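Local coordinates for protein endo-beta-1,4-glucanase (cellulase B) (Bacillus halodurans, PDB 4V2X) that hydrolyses beta-1,4-linked glucans as a tri-modular cellulase, in which a family 5 catalytic module is joined to an immunoglobulin-like module and a carbohydrate-binding CBM46 module, at residues Val132-Val135 against Val136-Leu140; Arg227-Gly230 against Gly231-Ile235; Phe377-Met380 against Arg381-Glu385; Val447-Ala450 against Ile451-Gly455. One frame throughout, in Å; residues are numbered along the deposited sequence.

The four contacts are local and follow one another along the chain. Interactions 1 and 2 lie in the family 5 barrel, centres about 20 Å apart: 132-140 is on helix 126-141, between strands 105-108 and 145-149, whereas the loop 227-235 joins helix 209-227 to strand 238-241. Interaction 3 is on helix 374-385, which follows the last barrel strand, 354-357, and precedes strand 390-391; its centre is about 26 Å from interaction 1 and 31 Å from interaction 4. Interaction 4 lies on helix 445-452 and the turn after it in the X2, immunoglobulin-like module, about 67 Å from interaction 2 between centres. The series thus runs from barrel exterior through the junction into the accessory module, with no two of them touching.

Interaction 1 of 4, residues Val132-Val135 against Val136-Leu140; sequences VDQV and VQWAL
The Q134 side chain lies flat over one face of the W138 indole. Its CG sits 3.7 Å from the centroid of the six-membered ring, 19° off the normal, a CH-pi contact, and the amide beyond it is stacked on the ring with the two planes 12° apart. The bend at chi2 (63°) folds the glutamine down so that NE2 ends above the pyrrole part, 3.1 Å from NE1 of W138; both are donors, so no bond joins them. V135 adds CG2, 4.2 Å from CE3 of W138. Beside this pair, the D133 carboxylate and the Q137 amide stand nearly at right angles, but their closest atoms are too near each other for the pairing to be trusted. A water accepts a hydrogen bond from Q134 NE2 (2.8 Å) and donates one to Q137 OE1, tying the two amides together. Backbone bonds such as W138 N to Q134 O (3.0 Å) hold the helix 126-141 turn beneath. Without the indole, an alanine here is likely to leave the Q134 amide unstacked and less restrained in its rotation. V135, V136 and A139 meanwhile pack on barrel strands 105-108 and 145-149, within a beta-alpha-beta unit. The helix thus divides its work: small apolar side chains seal it to the barrel, while on its polar flank stacking and a water set the Q134 amide, and D133 OD2 is hydrogen-bonded to H182 NE2.

Interaction 2 of 4, residues Arg227-Gly230 against Gly231-Ile235; sequences RQSG and GQNDI
R227 and S229 both reach across to N233 in a tight, local chain reversal, the loop between helix 209-227 and strand 238-241, built on a type II' beta turn from G230 to N233. The turn is closed by N233 N to G230 O at 3.0 Å. The backbone angles of G230 suit glycine, since a CB would crowd S229 O, and G231 takes the positive phi of the turn. N233 points its amide back at the helix end: ND2 donates to S229 OG at 2.8 Å, nearly straight (168°) and in the amide plane. With its hydroxyl between backbone N and carbonyl carbon (chi1 59°), S229 also binds V226 O, while N233 OD1 takes R236 NE and ND2 also reaches S180 O. R227 NH1 in turn donates to N233 O at 2.8 Å, arriving 40° above the carbonyl plane; R227 CA gives the same oxygen a CA-H...O contact of 3.5 Å. D234 O lies over one face of the guanidinium without bonding to NE. Were R227 exchanged for a leucine, N233 O would probably lose its guanidinium donor, and D264, which pairs with the arginine NE, its charge partner. Thus the turn is wedged between S180 of helix 165-183 and the D264-N266 loop before strand 267-273, and R227 packs on N166 of the second subunit.

Interaction 3 of 4, residues Phe377-Met380 against Arg381-Glu385; sequences FDMM and RASWE
M379 O is gripped twice by S383, one turn on: the backbone N donates at 2.9 Å and the hydroxyl OG at 2.7 Å, the two coming from opposite faces of the carbonyl plane. The serine manages this because OG stands beside its own backbone N (chi1 -61°), which turns it back toward the preceding turn and leaves it bonded within the helix. R381 N to F377 O is the straightest backbone bond here, at 2.8 Å and 173°. W384 N reaches M380 O at 3.0 Å but less directly (137°), and the same oxygen also lies over one face of the W384 indole, near CD1; NE1 is close to it but badly aimed for a bond. R381 CA sits above the centre of that face, so the tryptophan is folded back against its own helix.

Further out, R381 CB lies over one face of the F377 ring, and its CD touches CE2 of F377 at 4.0 Å as the arginine runs past in an extended chain. F377 CE1 meets W384 CH2 at 3.9 Å, the two ring planes almost perpendicular. Each aromatic has a second ring partner, W371 stacked on F377 and Y103 edge-to-face with W384. M379, M380 and S383 turn to helix 334-350, resting on L338, F341 and I345. The pattern is that of an amphipathic outer helix of a (beta/alpha)8 barrel, here the one that follows strand 354-357, with a serine returning its hydroxyl to the carbonyl four residues earlier.

Interaction 4 of 4, residues Val447-Ala450 against Ile451-Gly455; sequences VLSA and IASSG
V447 and I451 stand one above the other on the same flank of helix 445-452, branch to branch, with V447 CG1 4.2 Å from I451 CD1. The isoleucine sends CG1 back beside its own backbone N (chi1 -65°), which lays that branch against V447 O, 3.4 Å from CG1. A452 places its methyl alongside L448 O, also at 3.4 Å. On the flank away from V447, S449 and S453 meet less intimately: S449 OG, anti to the backbone N, comes to 3.7 Å from S453 CB, while the S453 hydroxyl is turned back to S449 O in a weak bond of 2.9 Å. That oxygen also draws weak bonds from S453 N and A452 N, whereas A452 N makes its good bond with L448 O at 2.8 Å. A type I turn from A452 to G455 follows, closed by G455 N to A452 O at 3.3 Å, and G455 has the positive phi that suits glycine. L448, I451 and A452 rest on V477 of strand 473-480, and V447 and I451 share A423 of strand 418-423, so the helix lies against a sheet of the immunoglobulin-like module. Chemically, the face toward the sheet is held by aliphatic contacts, while toward the C-terminal end a single carbonyl oxygen, S449 O, collects several imperfect donors in place of one regular helical bond.

Interaction 1 of 4, residues Val132-Val135 against Val136-Leu140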
loop_
_atom_site.group_PDB
_atom_site.type_symbol
_atom_site.label_atom_id
_atom_site.label_comp_id
_atom_site.label_asym_id
_atom_site.label_seq_id
_atom_site.Cartn_x
_atom_site.Cartn_y
_atom_site.Cartn_z
ATOM N N VAL A 132 9.052 -34.519 -7.232
ATOM C CA VAL A 132 9.307 -33.152 -7.697
ATOM C C VAL A 132 10.815 -32.902 -7.713
ATOM O O VAL A 132 11.378 -32.421 -8.695
ATOM C CB VAL A 132 8.611 -32.107 -6.795
ATOM C CG1 VAL A 132 9.037 -30.693 -7.182
ATOM C CG2 VAL A 132 7.094 -32.254 -6.880
ATOM N N ASP A 133 11.460 -33.260 -6.610
ATOM C CA ASP A 133 12.899 -33.129 -6.463
ATOM C C ASP A 133 13.679 -33.813 -7.599
ATOM O O ASP A 133 14.627 -33.249 -8.148
ATOM C CB ASP A 133 13.297 -33.741 -5.120
ATOM C CG ASP A 133 14.758 -33.640 -4.852
ATOM O OD1 ASP A 133 15.507 -34.524 -5.309
ATOM O OD2 ASP A 133 15.154 -32.687 -4.161
ATOM N N GLN A 134 13.283 -35.036 -7.939
ATOM C CA GLN A 134 13.958 -35.781 -8.996
ATOM C C GLN A 134 13.924 -35.010 -10.311
ATOM O O GLN A 134 14.916 -34.940 -11.036
ATOM C CB GLN A 134 13.312 -37.152 -9.161
ATOM C CG GLN A 134 13.897 -38.019 -10.270
ATOM C CD GLN A 134 15.351 -38.386 -10.050
ATOM O OE1 GLN A 134 15.659 -39.476 -9.558
ATOM N NE2 GLN A 134 16.257 -37.486 -10.415
ATOM N N VAL A 135 12.782 -34.407 -10.604
ATOM C CA VAL A 135 12.645 -33.642 -11.843
ATOM C C VAL A 135 13.482 -32.357 -11.793
ATOM O O VAL A 135 14.134 -31.998 -12.773
ATOM C CB VAL A 135 11.171 -33.357 -12.162
ATOM C CG1 VAL A 135 11.063 -32.566 -13.451
ATOM C CG2 VAL A 135 10.396 -34.668 -12.280
ATOM N N VAL A 136 13.498 -31.685 -10.646
ATOM C CA VAL A 136 14.365 -30.525 -10.454
ATOM C C VAL A 136 15.821 -30.906 -10.728
ATOM O O VAL A 136 16.517 -30.202 -11.466
ATOM C CB VAL A 136 14.215 -29.919 -9.038
ATOM C CG1 VAL A 136 15.310 -28.889 -8.762
ATOM C CG2 VAL A 136 12.838 -29.283 -8.877
ATOM N N GLN A 137 16.262 -32.022 -10.151
ATOM C CA GLN A 137 17.640 -32.498 -10.340
ATOM C C GLN A 137 17.955 -32.805 -11.798
ATOM O O GLN A 137 19.022 -32.442 -12.288
ATOM C CB GLN A 137 17.920 -33.737 -9.483
ATOM C CG GLN A 137 17.962 -33.452 -7.994
ATOM C CD GLN A 137 18.297 -34.684 -7.174
ATOM O OE1 GLN A 137 18.980 -35.589 -7.644
ATOM N NE2 GLN A 137 17.829 -34.713 -5.936
ATOM N N TRP A 138 17.042 -33.483 -12.486
ATOM C CA TRP A 138 17.243 -33.790 -13.904
ATOM C C TRP A 138 17.426 -32.521 -14.730
ATOM O O TRP A 138 18.302 -32.446 -15.590
ATOM C CB TRP A 138 16.066 -34.576 -14.476
ATOM C CG TRP A 138 16.010 -36.020 -14.081
ATOM C CD1 TRP A 138 17.056 -36.819 -13.696
ATOM C CD2 TRP A 138 14.849 -36.858 -14.082
ATOM N NE1 TRP A 138 16.611 -38.095 -13.447
ATOM C CE2 TRP A 138 15.260 -38.143 -13.670
ATOM C CE3 TRP A 138 13.497 -36.646 -14.382
ATOM C CZ2 TRP A 138 14.368 -39.210 -13.553
ATOM C CZ3 TRP A 138 12.613 -37.708 -14.262
ATOM C CH2 TRP A 138 13.055 -38.975 -13.847
ATOM N N ALA A 139 16.571 -31.536 -14.478
ATOM C CA ALA A 139 16.667 -30.254 -15.163
ATOM C C ALA A 139 18.003 -29.568 -14.883
ATOM O O ALA A 139 18.655 -29.063 -15.800
ATOM C CB ALA A 139 15.517 -29.357 -14.736
ATOM N N LEU A 140 18.409 -29.548 -13.617
ATOM C CA LEU A 140 19.688 -28.933 -13.250
ATOM C C LEU A 140 20.853 -29.693 -13.898
ATOM O O LEU A 140 21.816 -29.077 -14.354
ATOM C CB LEU A 140 19.861 -28.854 -11.731
ATOM C CG LEU A 140 18.933 -27.906 -10.962
ATOM C CD1 LEU A 140 19.044 -28.139 -9.462
ATOM C CD2 LEU A 140 19.228 -26.452 -11.299
HETATM O O HOH W 1 19.039 -37.379 -10.152
#

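Interaction 2 of 4, residues Arg227-Gly230 against Gly231-Ile235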
loop_
_atom_site.group_PDB
_atom_site.type_symbol
_atom_site.label_atom_id
_atom_site.label_comp_id
_atom_site.label_asym_id
_atom_site.label_seq_id
_atom_site.Cartn_x
_atom_site.Cartn_y
_atom_site.Cartn_z
ATOM N N ARG A 227 14.958 -15.937 2.760
ATOM C CA ARG A 227 16.238 -15.249 2.937
ATOM C C ARG A 227 16.967 -15.625 4.225
ATOM O O ARG A 227 18.191 -15.502 4.293
ATOM C CB ARG A 227 16.062 -13.732 2.848
ATOM C CG ARG A 227 15.902 -13.236 1.418
ATOM C CD ARG A 227 17.242 -13.195 0.693
ATOM N NE ARG A 227 17.125 -12.775 -0.704
ATOM C CZ ARG A 227 17.016 -13.596 -1.752
ATOM N NH1 ARG A 227 16.989 -14.915 -1.607
ATOM N NH2 ARG A 227 16.920 -13.084 -2.968
ATOM N N GLN A 228 16.226 -16.104 5.218
ATOM C CA GLN A 228 16.802 -16.437 6.521
ATOM C C GLN A 228 16.840 -17.945 6.802
ATOM O O GLN A 228 17.066 -18.360 7.943
ATOM C CB GLN A 228 16.018 -15.693 7.603
ATOM C CG GLN A 228 16.110 -14.180 7.444
ATOM C CD GLN A 228 15.328 -13.418 8.495
ATOM O OE1 GLN A 228 15.886 -12.595 9.221
ATOM N NE2 GLN A 228 14.031 -13.687 8.581
ATOM N N SER A 229 16.657 -18.763 5.766
ATOM C CA SER A 229 16.551 -20.219 5.932
ATOM C C SER A 229 17.872 -20.980 5.727
ATOM O O SER A 229 17.899 -22.203 5.859
ATOM C CB SER A 229 15.492 -20.778 4.981
ATOM O OG SER A 229 15.820 -20.488 3.635
ATOM N N GLY A 230 18.950 -20.275 5.395
ATOM C CA GLY A 230 20.278 -20.894 5.313
ATOM C C GLY A 230 20.656 -21.368 3.923
ATOM O O GLY A 230 19.987 -21.040 2.942
ATOM N N GLY A 231 21.742 -22.134 3.839
ATOM C CA GLY A 231 22.299 -22.568 2.559
ATOM C C GLY A 231 22.522 -21.401 1.607
ATOM O O GLY A 231 23.038 -20.357 1.995
ATOM N N GLN A 232 22.097 -21.580 0.362
ATOM C CA GLN A 232 22.217 -20.555 -0.677
ATOM C C GLN A 232 21.015 -19.602 -0.744
ATOM O O GLN A 232 20.937 -18.767 -1.655
ATOM C CB GLN A 232 22.349 -21.236 -2.038
ATOM C CG GLN A 232 23.437 -22.294 -2.128
ATOM C CD GLN A 232 24.665 -21.780 -2.836
ATOM O OE1 GLN A 232 25.354 -20.893 -2.336
ATOM N NE2 GLN A 232 24.940 -22.324 -4.019
ATOM N N ASN A 233 20.090 -19.712 0.207
ATOM C CA ASN A 233 18.828 -18.967 0.144
ATOM C C ASN A 233 18.941 -17.494 0.511
ATOM O O ASN A 233 17.982 -16.732 0.341
ATOM C CB ASN A 233 17.766 -19.649 1.010
ATOM C CG ASN A 233 17.368 -21.013 0.476
ATOM O OD1 ASN A 233 17.720 -21.384 -0.651
ATOM N ND2 ASN A 233 16.626 -21.764 1.275
ATOM N N ASP A 234 20.108 -17.088 1.011
ATOM C CA ASP A 234 20.391 -15.672 1.225
ATOM C C ASP A 234 20.548 -14.906 -0.091
ATOM O O ASP A 234 20.315 -13.703 -0.129
ATOM C CB ASP A 234 21.633 -15.477 2.110
ATOM C CG ASP A 234 22.886 -16.111 1.530
ATOM O OD1 ASP A 234 22.787 -17.132 0.815
ATOM O OD2 ASP A 234 23.985 -15.585 1.814
ATOM N N ILE A 235 20.939 -15.605 -1.155
ATOM C CA ILE A 235 21.108 -14.991 -2.474
ATOM C C ILE A 235 20.253 -15.602 -3.599
ATOM O O ILE A 235 20.226 -15.063 -4.706
ATOM C CB ILE A 235 22.592 -14.998 -2.914
ATOM C CG1 ILE A 235 23.123 -16.429 -3.101
ATOM C CG2 ILE A 235 23.436 -14.238 -1.902
ATOM C CD1 ILE A 235 24.499 -16.487 -3.730
#

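Interaction 3 of 4, residues Phe377-Met380 against Arg381-Glu385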
loop_
_atom_site.group_PDB
_atom_site.type_symbol
_atom_site.label_atom_id
_atom_site.label_comp_id
_atom_site.label_asym_id
_atom_site.label_seq_id
_atom_site.Cartn_x
_atom_site.Cartn_y
_atom_site.Cartn_z
ATOM N N PHE A 377 6.367 -24.592 -33.606
ATOM C CA PHE A 377 7.675 -24.632 -32.983
ATOM C C PHE A 377 8.729 -23.932 -33.831
ATOM O O PHE A 377 9.530 -23.163 -33.304
ATOM C CB PHE A 377 8.157 -26.038 -32.656
ATOM C CG PHE A 377 9.508 -26.034 -32.022
ATOM C CD1 PHE A 377 9.664 -25.551 -30.725
ATOM C CD2 PHE A 377 10.637 -26.407 -32.735
ATOM C CE1 PHE A 377 10.913 -25.482 -30.144
ATOM C CE2 PHE A 377 11.891 -26.344 -32.155
ATOM C CZ PHE A 377 12.028 -25.884 -30.857
ATOM N N ASP A 378 8.734 -24.203 -35.137
ATOM C CA ASP A 378 9.699 -23.585 -36.040
ATOM C C ASP A 378 9.608 -22.060 -35.974
ATOM O O ASP A 378 10.626 -21.379 -36.016
ATOM C CB ASP A 378 9.497 -24.057 -37.485
ATOM C CG ASP A 378 9.983 -25.488 -37.717
ATOM O OD1 ASP A 378 10.602 -26.092 -36.818
ATOM O OD2 ASP A 378 9.743 -26.000 -38.823
ATOM N N MET A 379 8.394 -21.539 -35.848
ATOM C CA MET A 379 8.196 -20.098 -35.757
ATOM C C MET A 379 8.744 -19.584 -34.431
ATOM O O MET A 379 9.421 -18.560 -34.397
ATOM C CB MET A 379 6.724 -19.732 -35.909
ATOM C CG MET A 379 6.452 -18.233 -35.841
ATOM S SD MET A 379 7.371 -17.267 -37.062
ATOM C CE MET A 379 6.185 -17.223 -38.405
ATOM N N MET A 380 8.467 -20.296 -33.345
ATOM C CA MET A 380 8.988 -19.880 -32.041
ATOM C C MET A 380 10.511 -19.906 -32.032
ATOM O O MET A 380 11.144 -18.940 -31.596
ATOM C CB MET A 380 8.425 -20.742 -30.917
ATOM C CG MET A 380 6.962 -20.472 -30.652
ATOM S SD MET A 380 6.370 -21.214 -29.117
ATOM C CE MET A 380 6.650 -22.951 -29.429
ATOM N N ARG A 381 11.089 -21.007 -32.519
ATOM C CA ARG A 381 12.538 -21.170 -32.556
ATOM C C ARG A 381 13.200 -20.083 -33.403
ATOM O O ARG A 381 14.243 -19.559 -33.020
ATOM C CB ARG A 381 12.925 -22.561 -33.084
ATOM C CG ARG A 381 14.428 -22.754 -33.240
ATOM C CD ARG A 381 14.786 -24.115 -33.811
ATOM N NE ARG A 381 16.199 -24.151 -34.194
ATOM C CZ ARG A 381 16.770 -25.094 -34.944
ATOM N NH1 ARG A 381 16.060 -26.116 -35.414
ATOM N NH2 ARG A 381 18.066 -25.010 -35.229
ATOM N N ALA A 382 12.611 -19.750 -34.553
ATOM C CA ALA A 382 13.121 -18.661 -35.383
ATOM C C ALA A 382 13.052 -17.344 -34.614
ATOM O O ALA A 382 13.976 -16.532 -34.659
ATOM C CB ALA A 382 12.328 -18.550 -36.676
ATOM N N SER A 383 11.950 -17.152 -33.898
ATOM C CA SER A 383 11.713 -15.912 -33.182
ATOM C C SER A 383 12.697 -15.694 -32.038
ATOM O O SER A 383 12.956 -14.547 -31.668
ATOM C CB SER A 383 10.264 -15.858 -32.682
ATOM O OG SER A 383 9.360 -15.908 -33.780
ATOM N N TRP A 384 13.263 -16.770 -31.490
ATOM C CA TRP A 384 14.306 -16.625 -30.476
ATOM C C TRP A 384 15.511 -15.862 -31.017
ATOM O O TRP A 384 16.217 -15.202 -30.261
ATOM C CB TRP A 384 14.794 -17.980 -29.950
ATOM C CG TRP A 384 13.749 -18.872 -29.394
ATOM C CD1 TRP A 384 12.506 -18.526 -28.942
ATOM C CD2 TRP A 384 13.868 -20.280 -29.210
ATOM N NE1 TRP A 384 11.834 -19.641 -28.513
ATOM C CE2 TRP A 384 12.652 -20.733 -28.662
ATOM C CE3 TRP A 384 14.888 -21.207 -29.459
ATOM C CZ2 TRP A 384 12.427 -22.077 -28.355
ATOM C CZ3 TRP A 384 14.662 -22.539 -29.156
ATOM C CH2 TRP A 384 13.442 -22.958 -28.608
ATOM N N GLU A 385 15.744 -15.971 -32.321
ATOM C CA GLU A 385 16.886 -15.345 -32.973
ATOM C C GLU A 385 16.548 -14.042 -33.696
ATOM O O GLU A 385 17.396 -13.171 -33.815
ATOM C CB GLU A 385 17.503 -16.323 -33.974
ATOM C CG GLU A 385 17.884 -17.670 -33.377
ATOM C CD GLU A 385 18.788 -17.554 -32.165
ATOM O OE1 GLU A 385 19.614 -16.616 -32.116
ATOM O OE2 GLU A 385 18.679 -18.408 -31.261
#

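Interaction 4 of 4, residues Val447-Ala450 against Ile451-Gly455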
loop_
_atom_site.group_PDB
_atom_site.type_symbol
_atom_site.label_atom_id
_atom_site.label_comp_id
_atom_site.label_asym_id
_atom_site.label_seq_id
_atom_site.Cartn_x
_atom_site.Cartn_y
_atom_site.Cartn_z
ATOM N N VAL A 447 1.397 -22.235 -61.972
ATOM C CA VAL A 447 1.903 -22.897 -60.765
ATOM C C VAL A 447 0.743 -23.442 -59.937
ATOM O O VAL A 447 0.775 -24.582 -59.481
ATOM C CB VAL A 447 2.743 -21.937 -59.896
ATOM C CG1 VAL A 447 3.134 -22.599 -58.576
ATOM C CG2 VAL A 447 3.984 -21.469 -60.654
ATOM N N LEU A 448 -0.282 -22.619 -59.745
ATOM C CA LEU A 448 -1.454 -23.018 -58.979
ATOM C C LEU A 448 -2.230 -24.116 -59.700
ATOM O O LEU A 448 -2.711 -25.053 -59.070
ATOM C CB LEU A 448 -2.350 -21.805 -58.699
ATOM C CG LEU A 448 -1.686 -20.693 -57.876
ATOM C CD1 LEU A 448 -2.539 -19.434 -57.873
ATOM C CD2 LEU A 448 -1.410 -21.144 -56.450
ATOM N N SER A 449 -2.330 -23.999 -61.021
ATOM C CA SER A 449 -2.959 -25.035 -61.838
ATOM C C SER A 449 -2.212 -26.369 -61.728
ATOM O O SER A 449 -2.838 -27.413 -61.612
ATOM C CB SER A 449 -3.056 -24.582 -63.300
ATOM O OG SER A 449 -3.654 -25.584 -64.095
ATOM N N ALA A 450 -0.882 -26.336 -61.733
ATOM C CA ALA A 450 -0.095 -27.561 -61.547
ATOM C C ALA A 450 -0.369 -28.225 -60.196
ATOM O O ALA A 450 -0.451 -29.451 -60.102
ATOM C CB ALA A 450 1.386 -27.278 -61.707
ATOM N N ILE A 451 -0.526 -27.412 -59.154
ATOM C CA ILE A 451 -0.818 -27.930 -57.823
ATOM C C ILE A 451 -2.254 -28.428 -57.720
ATOM O O ILE A 451 -2.504 -29.474 -57.125
ATOM C CB ILE A 451 -0.583 -26.851 -56.737
ATOM C CG1 ILE A 451 0.899 -26.483 -56.669
ATOM C CG2 ILE A 451 -1.076 -27.334 -55.375
ATOM C CD1 ILE A 451 1.198 -25.222 -55.879
ATOM N N ALA A 452 -3.188 -27.683 -58.311
ATOM C CA ALA A 452 -4.614 -27.863 -58.039
ATOM C C ALA A 452 -5.528 -28.002 -59.267
ATOM O O ALA A 452 -6.723 -27.743 -59.154
ATOM C CB ALA A 452 -5.093 -26.696 -57.192
ATOM N N SER A 453 -5.007 -28.411 -60.427
ATOM C CA SER A 453 -5.872 -28.571 -61.619
ATOM C C SER A 453 -6.892 -29.705 -61.452
ATOM O O SER A 453 -7.958 -29.675 -62.071
ATOM C CB SER A 453 -5.056 -28.803 -62.896
ATOM O OG SER A 453 -4.067 -29.800 -62.701
ATOM N N SER A 454 -6.561 -30.693 -60.617
ATOM C CA SER A 454 -7.464 -31.814 -60.329
ATOM C C SER A 454 -8.817 -31.370 -59.763
ATOM O O SER A 454 -9.826 -32.061 -59.935
ATOM C CB SER A 454 -6.806 -32.794 -59.352
ATOM O OG SER A 454 -6.761 -32.254 -58.042
ATOM N N GLY A 455 -8.834 -30.233 -59.069
ATOM C CA GLY A 455 -10.064 -29.706 -58.480
ATOM C C GLY A 455 -10.612 -30.528 -57.325
ATOM O O GLY A 455 -11.774 -30.358 -56.942
#